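Local structure of Ras-related protein Rab-7L1 (Homo sapiens, 6HH2) at residues 14-19 against 74-79; 28-33 against 164-169. The protein acts as a Rab-family small GTPase in vesicle trafficking, maintaining endosome and trans-Golgi organisation and recruiting the kinase LRRK2 to the Golgi complex. The protein carries 4 engineered substitutions. All coordinates share one frame; numbering follows the deposited sequence.

Contact 1: residues 14-19 against 74-79; sequences LVVGDA and TSMTRL. With GDP (guanosine-5'-diphosphate), chain B.
A single water is the polar link between Asp18 and Thr74: their side-chain oxygens, OD1 and OG1, stand 4.3 Å apart, beyond direct bonding, and the water bridges them. It donates to Asp18 OD1 at 2.7 Å and accepts from Thr74 OG1, also at 2.7 Å, so the threonine hydroxyl proton points at the water. The Asp18 carboxylate has further holds, OD2 taking a bond from Asn101 ND2 and OD1 one from Trp105 NE1, which together should fix the rotation of the carboxylate. Thr74 and Ser75 are unmodified here, although both are phosphorylated by LRRK2.

The other half of the contact is apolar and turns on one sulfur. Met76 reaches the strand with CB to SD extended, chi2 -180°, which puts SD 3.8 Å from Leu14 CD1 and 4.0 Å from Val16 CG1; the bend at chi3 turns only the terminal methyl. Leu14 and Val16, alternate residues on one face of the strand, both point at the methionine; Val16 meets it at about a right angle.

After Val16 the strand runs into Gly17 and the start of the phosphate-binding P-loop, where Asp18 O and Ala19 C come within 3.8 Å of GDP O1B and O2B respectively. The segment 74-79 belongs to the switch II region of the Ras fold. Strand 8-17 lies between strands 58-66 and 86-92, and the face it turns to Met76 is also covered by Tyr80 and Tyr81 of helix 78-81 and by Trp105 of helix 96-112.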
ATOM      1  N   LEU A  14      -3.194   1.822  -3.789  1.00 18.03           N
ATOM      2  CA  LEU A  14      -3.303   2.948  -2.839  1.00 18.27           C
ATOM      3  C   LEU A  14      -2.370   2.719  -1.670  1.00 19.02           C
ATOM      4  O   LEU A  14      -2.380   1.634  -1.078  1.00 22.98           O
ATOM      5  CB  LEU A  14      -4.738   3.025  -2.317  1.00 17.24           C
ATOM      6  CG  LEU A  14      -5.787   3.016  -3.404  1.00 18.32           C
ATOM      7  CD1 LEU A  14      -7.189   3.121  -2.778  1.00 21.35           C
ATOM      8  CD2 LEU A  14      -5.536   4.197  -4.384  1.00 20.07           C
ATOM      9  N   VAL A  15      -1.520   3.684  -1.359  1.00 17.06           N
ATOM     10  CA  VAL A  15      -0.670   3.655  -0.185  1.00 16.93           C
ATOM     11  C   VAL A  15      -1.222   4.658   0.805  1.00 17.52           C
ATOM     12  O   VAL A  15      -1.181   5.886   0.594  1.00 17.60           O
ATOM     13  CB  VAL A  15       0.779   3.989  -0.519  1.00 17.72           C
ATOM     14  CG1 VAL A  15       1.632   3.911   0.742  1.00 19.61           C
ATOM     15  CG2 VAL A  15       1.274   3.017  -1.633  1.00 19.66           C
ATOM     16  N   VAL A  16      -1.883   4.169   1.841  1.00 17.93           N
ATOM     17  CA  VAL A  16      -2.644   4.972   2.787  1.00 18.45           C
ATOM     18  C   VAL A  16      -2.154   4.687   4.192  1.00 18.34           C
ATOM     19  O   VAL A  16      -1.478   3.700   4.457  1.00 19.73           O
ATOM     20  CB  VAL A  16      -4.172   4.813   2.704  1.00 21.37           C
ATOM     21  CG1 VAL A  16      -4.704   5.200   1.321  1.00 24.68           C
ATOM     22  CG2 VAL A  16      -4.620   3.378   3.088  1.00 22.93           C
ATOM     23  N   GLY A  17      -2.561   5.537   5.111  1.00 19.07           N
ATOM     24  CA  GLY A  17      -2.101   5.473   6.477  1.00 19.82           C
ATOM     25  C   GLY A  17      -1.899   6.874   7.014  1.00 19.15           C
ATOM     26  O   GLY A  17      -1.901   7.856   6.267  1.00 21.05           O
ATOM     27  N   ASP A  18      -1.734   6.960   8.321  1.00 20.77           N
ATOM     28  CA  ASP A  18      -1.626   8.284   8.942  1.00 21.88           C
ATOM     29  C   ASP A  18      -0.337   9.002   8.518  1.00 21.19           C
ATOM     30  O   ASP A  18       0.608   8.419   7.968  1.00 20.65           O
ATOM     31  CB  ASP A  18      -1.631   8.143  10.449  1.00 20.91           C
ATOM     32  CG  ASP A  18      -2.990   7.797  11.022  1.00 24.36           C
ATOM     33  OD1 ASP A  18      -3.977   7.648  10.273  1.00 24.81           O
ATOM     34  OD2 ASP A  18      -3.040   7.698  12.263  1.00 25.38           O
ATOM     35  N   ALA A  19      -0.289  10.309   8.764  1.00 21.73           N
ATOM     36  CA  ALA A  19       0.971  11.021   8.600  1.00 21.57           C
ATOM     37  C   ALA A  19       2.090  10.351   9.391  1.00 26.65           C
ATOM     38  O   ALA A  19       1.885   9.851  10.506  1.00 24.44           O
ATOM     39  CB  ALA A  19       0.812  12.489   9.050  1.00 23.41           C
ATOM     40  N   THR A  74      -8.035  10.743   7.146  1.00 27.85           N
ATOM     41  CA  THR A  74      -8.446   9.329   7.333  1.00 29.72           C
ATOM     42  C   THR A  74      -9.697   8.987   6.508  1.00 30.58           C
ATOM     43  O   THR A  74     -10.547   8.210   6.942  1.00 30.57           O
ATOM     44  CB  THR A  74      -8.693   8.954   8.810  1.00 29.04           C
ATOM     45  OG1 THR A  74      -7.787   9.653   9.701  1.00 35.05           O
ATOM     46  CG2 THR A  74      -8.516   7.410   8.973  1.00 28.71           C
ATOM     47  N   SER A  75      -9.849   9.587   5.317  1.00 28.36           N
ATOM     48  CA  SER A  75     -11.015   9.326   4.471  1.00 28.29           C
ATOM     49  C   SER A  75     -10.588   9.670   3.058  1.00 29.81           C
ATOM     50  O   SER A  75     -10.211  10.813   2.799  1.00 33.69           O
ATOM     51  CB  SER A  75     -12.194  10.229   4.864  1.00 35.13           C
ATOM     52  OG  SER A  75     -13.292   9.910   4.023  1.00 40.08           O
ATOM     53  N   MET A  76     -10.644   8.696   2.154  1.00 24.92           N
ATOM     54  CA  MET A  76     -10.117   8.880   0.815  1.00 23.57           C
ATOM     55  C   MET A  76     -11.110   9.618  -0.069  1.00 22.20           C
ATOM     56  O   MET A  76     -12.325   9.435   0.035  1.00 23.93           O
ATOM     57  CB  MET A  76      -9.869   7.514   0.189  1.00 22.28           C
ATOM     58  CG  MET A  76      -8.794   6.742   0.938  1.00 22.12           C
ATOM     59  SD  MET A  76      -8.499   5.150   0.204  1.00 23.23           S
ATOM     60  CE  MET A  76     -10.021   4.303   0.389  1.00 23.31           C
ATOM     61  N   THR A  77     -10.583  10.458  -0.962  1.00 22.75           N
ATOM     62  CA  THR A  77     -11.427  11.115  -1.942  1.00 23.88           C
ATOM     63  C   THR A  77     -11.556  10.285  -3.213  1.00 20.84           C
ATOM     64  O   THR A  77     -10.700   9.434  -3.523  1.00 20.87           O
ATOM     65  CB  THR A  77     -10.845  12.478  -2.344  1.00 25.62           C
ATOM     66  OG1 THR A  77      -9.511  12.298  -2.854  1.00 25.92           O
ATOM     67  CG2 THR A  77     -10.846  13.473  -1.117  1.00 30.29           C
ATOM     68  N   ARG A  78     -12.643  10.537  -3.929  1.00 22.59           N
ATOM     69  CA  ARG A  78     -12.971   9.730  -5.119  1.00 25.09           C
ATOM     70  C   ARG A  78     -11.877   9.732  -6.179  1.00 25.67           C
ATOM     71  O   ARG A  78     -11.549   8.672  -6.719  1.00 25.47           O
ATOM     72  CB  ARG A  78     -14.301  10.140  -5.706  1.00 26.13           C
ATOM     73  CG  ARG A  78     -14.710   9.291  -6.916  1.00 30.96           C
ATOM     74  CD  ARG A  78     -16.110   9.649  -7.358  1.00 33.57           C
ATOM     75  NE  ARG A  78     -17.075   9.475  -6.272  1.00 40.99           N
ATOM     76  CZ  ARG A  78     -17.595  10.487  -5.569  1.00 51.69           C
ATOM     77  NH1 ARG A  78     -17.260  11.763  -5.850  1.00 46.52           N
ATOM     78  NH2 ARG A  78     -18.472  10.236  -4.586  1.00 56.59           N
ATOM     79  N   LEU A  79     -11.298  10.884  -6.538  1.00 24.31           N
ATOM     80  CA  LEU A  79     -10.224  10.840  -7.544  1.00 23.61           C
ATOM     81  C   LEU A  79      -9.054   9.978  -7.063  1.00 25.53           C
ATOM     82  O   LEU A  79      -8.415   9.262  -7.853  1.00 26.70           O
ATOM     83  CB  LEU A  79      -9.747  12.259  -7.871  1.00 25.94           C
ATOM     84  CG  LEU A  79     -10.744  13.091  -8.644  1.00 30.68           C
ATOM     85  CD1 LEU A  79     -10.121  14.483  -8.956  1.00 34.29           C
ATOM     86  CD2 LEU A  79     -11.135  12.368  -9.943  1.00 33.21           C
TER
HETATM   87  PB  GDP B 201       4.548   9.778   5.509  1.00 19.62           P
HETATM   88  O1B GDP B 201       3.679   8.617   5.820  1.00 20.35           O
HETATM   89  O2B GDP B 201       4.207  11.016   6.268  1.00 20.71           O
HETATM   90  O3B GDP B 201       4.715  10.028   4.023  1.00 19.74           O
HETATM   91  O3A GDP B 201       6.008   9.339   6.116  1.00 21.16           O
HETATM   92  PA  GDP B 201       7.458   9.622   5.523  1.00 22.36           P
HETATM   93  O1A GDP B 201       7.802   8.673   4.403  1.00 22.99           O
HETATM   94  O2A GDP B 201       7.576  11.112   5.235  1.00 23.59           O
HETATM   95  O5' GDP B 201       8.392   9.251   6.759  1.00 23.00           O
HETATM   96  C5' GDP B 201       8.314   9.958   7.987  1.00 24.95           C
HETATM   97  C4' GDP B 201       9.629   9.798   8.745  1.00 25.22           C
HETATM   98  O4' GDP B 201       9.759   8.390   9.133  1.00 23.69           O
HETATM   99  C3' GDP B 201      10.808  10.079   7.836  1.00 23.82           C
HETATM  100  O3' GDP B 201      11.798  10.699   8.675  1.00 29.53           O
HETATM  101  C2' GDP B 201      11.273   8.704   7.399  1.00 24.28           C
HETATM  102  O2' GDP B 201      12.672   8.711   7.145  1.00 28.67           O
HETATM  103  C1' GDP B 201      10.970   7.903   8.635  1.00 25.39           C
HETATM  104  N9  GDP B 201      10.765   6.482   8.334  1.00 23.91           N
HETATM  105  C8  GDP B 201      10.023   5.975   7.307  1.00 21.74           C
HETATM  106  N7  GDP B 201      10.029   4.603   7.354  1.00 22.27           N
HETATM  107  C5  GDP B 201      10.776   4.264   8.431  1.00 24.27           C
HETATM  108  C6  GDP B 201      11.202   3.010   9.048  1.00 23.17           C
HETATM  109  O6  GDP B 201      10.884   1.910   8.556  1.00 23.46           O
HETATM  110  N1  GDP B 201      11.950   3.114  10.153  1.00 23.27           N
HETATM  111  C2  GDP B 201      12.373   4.254  10.721  1.00 24.39           C
HETATM  112  N2  GDP B 201      13.184   4.244  11.850  1.00 24.94           N
HETATM  113  N3  GDP B 201      12.041   5.446  10.168  1.00 23.93           N
HETATM  114  C4  GDP B 201      11.263   5.464   9.065  1.00 24.01           C
HETATM  115  O   HOH W   1      -5.140   9.971   9.436  1.00 29.63           O

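Contact 2: residues 28-33 against 164-169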
ATOM      1  N   GLN A  28       8.980   6.236  -2.631  1.00 21.09           N
ATOM      2  CA  GLN A  28      10.276   6.636  -3.174  1.00 22.98           C
ATOM      3  C   GLN A  28      11.216   5.458  -3.310  1.00 26.59           C
ATOM      4  O   GLN A  28      11.995   5.401  -4.264  1.00 26.91           O
ATOM      5  CB  GLN A  28      10.898   7.689  -2.264  1.00 24.48           C
ATOM      6  CG  GLN A  28      10.141   9.009  -2.340  1.00 31.38           C
ATOM      7  CD  GLN A  28      10.617  10.021  -1.304  1.00 45.48           C
ATOM      8  OE1 GLN A  28      11.107   9.659  -0.226  1.00 54.12           O
ATOM      9  NE2 GLN A  28      10.500  11.288  -1.639  1.00 45.94           N
ATOM     10  N   ARG A  29      11.130   4.472  -2.415  1.00 23.08           N
ATOM     11  CA  ARG A  29      12.027   3.334  -2.500  1.00 26.28           C
ATOM     12  C   ARG A  29      11.575   2.310  -3.533  1.00 24.01           C
ATOM     13  O   ARG A  29      12.408   1.724  -4.267  1.00 26.61           O
ATOM     14  CB  ARG A  29      12.156   2.693  -1.127  1.00 32.80           C
ATOM     15  CG  ARG A  29      13.463   1.904  -1.052  1.00 43.94           C
ATOM     16  CD  ARG A  29      13.527   1.057   0.153  1.00 47.90           C
ATOM     17  NE  ARG A  29      14.269   1.614   1.284  1.00 47.10           N
ATOM     18  CZ  ARG A  29      15.597   1.664   1.381  1.00 50.85           C
ATOM     19  NH1 ARG A  29      16.371   1.279   0.374  1.00 48.70           N
ATOM     20  NH2 ARG A  29      16.154   2.139   2.484  1.00 53.10           N
ATOM     21  N   TYR A  30      10.284   2.071  -3.598  1.00 21.22           N
ATOM     22  CA  TYR A  30       9.735   0.980  -4.413  1.00 19.72           C
ATOM     23  C   TYR A  30       9.366   1.384  -5.846  1.00 22.66           C
ATOM     24  O   TYR A  30       9.379   0.525  -6.753  1.00 22.28           O
ATOM     25  CB  TYR A  30       8.511   0.376  -3.710  1.00 19.39           C
ATOM     26  CG  TYR A  30       8.123  -0.910  -4.359  1.00 18.73           C
ATOM     27  CD1 TYR A  30       8.910  -2.056  -4.177  1.00 18.81           C
ATOM     28  CD2 TYR A  30       6.997  -0.998  -5.167  1.00 20.67           C
ATOM     29  CE1 TYR A  30       8.592  -3.258  -4.842  1.00 19.92           C
ATOM     30  CE2 TYR A  30       6.663  -2.184  -5.817  1.00 22.25           C
ATOM     31  CZ  TYR A  30       7.461  -3.303  -5.624  1.00 20.52           C
ATOM     32  OH  TYR A  30       7.180  -4.478  -6.267  1.00 21.71           O
ATOM     33  N   SER A  31       9.108   2.660  -6.109  1.00 20.58           N
ATOM     34  CA  SER A  31       8.829   3.087  -7.478  1.00 20.54           C
ATOM     35  C   SER A  31      10.114   3.068  -8.290  1.00 19.70           C
ATOM     36  O   SER A  31      11.200   2.775  -7.786  1.00 23.17           O
ATOM     37  CB  SER A  31       8.262   4.508  -7.478  1.00 20.16           C
ATOM     38  OG  SER A  31       9.312   5.432  -7.170  1.00 21.38           O
ATOM     39  N   GLN A  32      10.010   3.387  -9.580  1.00 18.59           N
ATOM     40  CA  GLN A  32      11.241   3.464 -10.371  1.00 18.88           C
ATOM     41  C   GLN A  32      11.954   4.789 -10.275  1.00 19.96           C
ATOM     42  O   GLN A  32      12.948   4.976 -10.993  1.00 21.56           O
ATOM     43  CB  GLN A  32      10.910   3.223 -11.851  1.00 22.06           C
ATOM     44  CG  GLN A  32      10.168   4.387 -12.550  1.00 20.44           C
ATOM     45  CD  GLN A  32      10.146   4.152 -14.083  1.00 23.50           C
ATOM     46  OE1 GLN A  32       9.565   3.158 -14.555  1.00 25.39           O
ATOM     47  NE2 GLN A  32      10.798   5.037 -14.841  1.00 22.92           N
ATOM     48  N   ASP A  33      11.522   5.681  -9.394  1.00 22.08           N
ATOM     49  CA  ASP A  33      11.998   7.066  -9.455  1.00 23.27           C
ATOM     50  C   ASP A  33      13.476   7.207  -9.134  1.00 21.48           C
ATOM     51  O   ASP A  33      14.128   8.147  -9.632  1.00 25.78           O
ATOM     52  CB  ASP A  33      11.131   7.942  -8.538  1.00 22.26           C
ATOM     53  CG  ASP A  33       9.750   8.155  -9.104  1.00 29.14           C
ATOM     54  OD1 ASP A  33       9.479   7.628 -10.214  1.00 23.74           O
ATOM     55  OD2 ASP A  33       8.936   8.840  -8.440  1.00 27.62           O
ATOM     56  N   ASN A 164      11.768  -6.445   4.171  1.00 24.05           N
ATOM     57  CA  ASN A 164      10.485  -7.005   3.744  0.61 24.54           C
ATOM     58  C   ASN A 164       9.738  -6.157   2.718  1.00 23.61           C
ATOM     59  O   ASN A 164       8.634  -6.526   2.361  1.00 22.56           O
ATOM     60  CB  ASN A 164       9.493  -7.301   4.893  0.61 24.38           C
ATOM     61  CG  ASN A 164       9.807  -8.573   5.669  0.61 24.97           C
ATOM     62  OD1 ASN A 164      10.241  -9.594   5.117  0.61 24.09           O
ATOM     63  ND2 ASN A 164       9.563  -8.523   6.972  0.61 24.13           N
ATOM     64  N   ILE A 165      10.294  -5.045   2.226  1.00 22.59           N
ATOM     65  CA  ILE A 165       9.533  -4.166   1.347  1.00 22.83           C
ATOM     66  C   ILE A 165       9.271  -4.836   0.012  1.00 21.00           C
ATOM     67  O   ILE A 165       8.125  -4.965  -0.438  1.00 20.85           O
ATOM     68  CB  ILE A 165      10.294  -2.850   1.127  1.00 24.33           C
ATOM     69  CG1 ILE A 165      10.530  -2.153   2.468  1.00 25.86           C
ATOM     70  CG2 ILE A 165       9.567  -2.017   0.066  1.00 25.15           C
ATOM     71  CD1 ILE A 165       9.277  -1.787   3.181  1.00 26.76           C
ATOM     72  N   ASN A 166      10.345  -5.272  -0.649  1.00 22.07           N
ATOM     73  CA  ASN A 166      10.169  -5.834  -1.982  1.00 20.18           C
ATOM     74  C   ASN A 166       9.332  -7.111  -1.938  1.00 20.10           C
ATOM     75  O   ASN A 166       8.510  -7.359  -2.833  1.00 20.07           O
ATOM     76  CB  ASN A 166      11.523  -6.146  -2.588  1.00 21.39           C
ATOM     77  CG  ASN A 166      12.298  -4.858  -2.905  1.00 22.59           C
ATOM     78  OD1 ASN A 166      11.742  -3.754  -2.895  1.00 24.74           O
ATOM     79  ND2 ASN A 166      13.585  -5.027  -3.190  1.00 27.51           N
ATOM     80  N   GLU A 167       9.526  -7.928  -0.911  1.00 20.35           N
ATOM     81  CA  GLU A 167       8.810  -9.199  -0.870  1.00 19.97           C
ATOM     82  C   GLU A 167       7.334  -8.998  -0.514  1.00 20.55           C
ATOM     83  O   GLU A 167       6.474  -9.687  -1.075  1.00 21.63           O
ATOM     84  CB  GLU A 167       9.499 -10.129   0.127  1.00 21.35           C
ATOM     85  CG  GLU A 167      10.814 -10.713  -0.389  1.00 22.82           C
ATOM     86  CD  GLU A 167      10.574 -11.713  -1.495  1.00 25.41           C
ATOM     87  OE1 GLU A 167      10.525 -11.293  -2.674  1.00 26.93           O
ATOM     88  OE2 GLU A 167      10.368 -12.913  -1.220  1.00 25.68           O
ATOM     89  N   ALA A 168       7.038  -8.084   0.395  1.00 21.32           N
ATOM     90  CA  ALA A 168       5.636  -7.781   0.675  1.00 21.20           C
ATOM     91  C   ALA A 168       4.940  -7.272  -0.581  1.00 20.57           C
ATOM     92  O   ALA A 168       3.826  -7.727  -0.910  1.00 21.75           O
ATOM     93  CB  ALA A 168       5.562  -6.751   1.793  1.00 24.20           C
ATOM     94  N   MET A 169       5.578  -6.325  -1.308  1.00 18.74           N
ATOM     95  CA  MET A 169       4.949  -5.868  -2.547  1.00 20.54           C
ATOM     96  C   MET A 169       4.837  -6.976  -3.582  1.00 19.84           C
ATOM     97  O   MET A 169       3.841  -7.023  -4.329  1.00 20.99           O
ATOM     98  CB  MET A 169       5.747  -4.707  -3.137  1.00 19.43           C
ATOM     99  CG  MET A 169       5.749  -3.450  -2.259  1.00 20.12           C
ATOM    100  SD  MET A 169       4.029  -2.846  -1.844  1.00 22.41           S
ATOM    101  CE  MET A 169       3.519  -2.373  -3.499  1.00 26.52           C
TER
HETATM  102  O   HOH W   2       8.740  -6.524  -5.404  1.00 22.94           O
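The Tyr30 ring has Met169 over one face and Asn166 OD1 at its edge, in the ring plane, with a water also in plane near the hydroxyl. This is a Met-aromatic contact within the Ras-type GTPase fold, joining the end of helix 23-30 to the start of helix 165-178.

Met169 CG sits almost exactly over the ring centre, 3.7 Å from the centroid and 6° off the normal, a CH-pi contact. The chain, bent at both chi2 and chi3, folds back over the same face, bringing CE to 3.9 Å from Tyr30 CE2, while SD stands above the ring at a distance. Packing is tight at the root of the methionine side chain, where Met169 CB lies 3.3 Å from Tyr30 CZ. Asn166 turns its amide 52° from the ring plane and brings OD1 to 3.5 Å from Tyr30 CD1. Ile165 CG2 approaches the ring obliquely.

Outside the pair of segments, Lys50 makes a cation-pi contact with the ring, and Leu62 and Leu64 of strand 58-66 touch it. At the phenol end, a water lies 2.7 Å from Tyr30 OH and donates to Asn166 O at 2.7 Å.

Overall arrangement
Contacts 1 and 2 lie on opposite sides of the chain's centre, their own centres about 19 Å apart and nearest atoms about 6 Å apart, without touching. Both are largely buried, yet contact 2 covers more surface (233 against 131 Å²) and has Asn166 as an exposed margin. They share no segment, but strand 8-17 of contact 1 leads through the P-loop into helix 23-30 of contact 2. Contact 1 sets a loop against a central strand whose end runs on to the GDP phosphates; contact 2 pairs two helices. Each has a methionine in its apolar part: in contact 1 its sulfur meets two aliphatic branches, in contact 2 it lies on the face of the central tyrosine. Each has a bridging water.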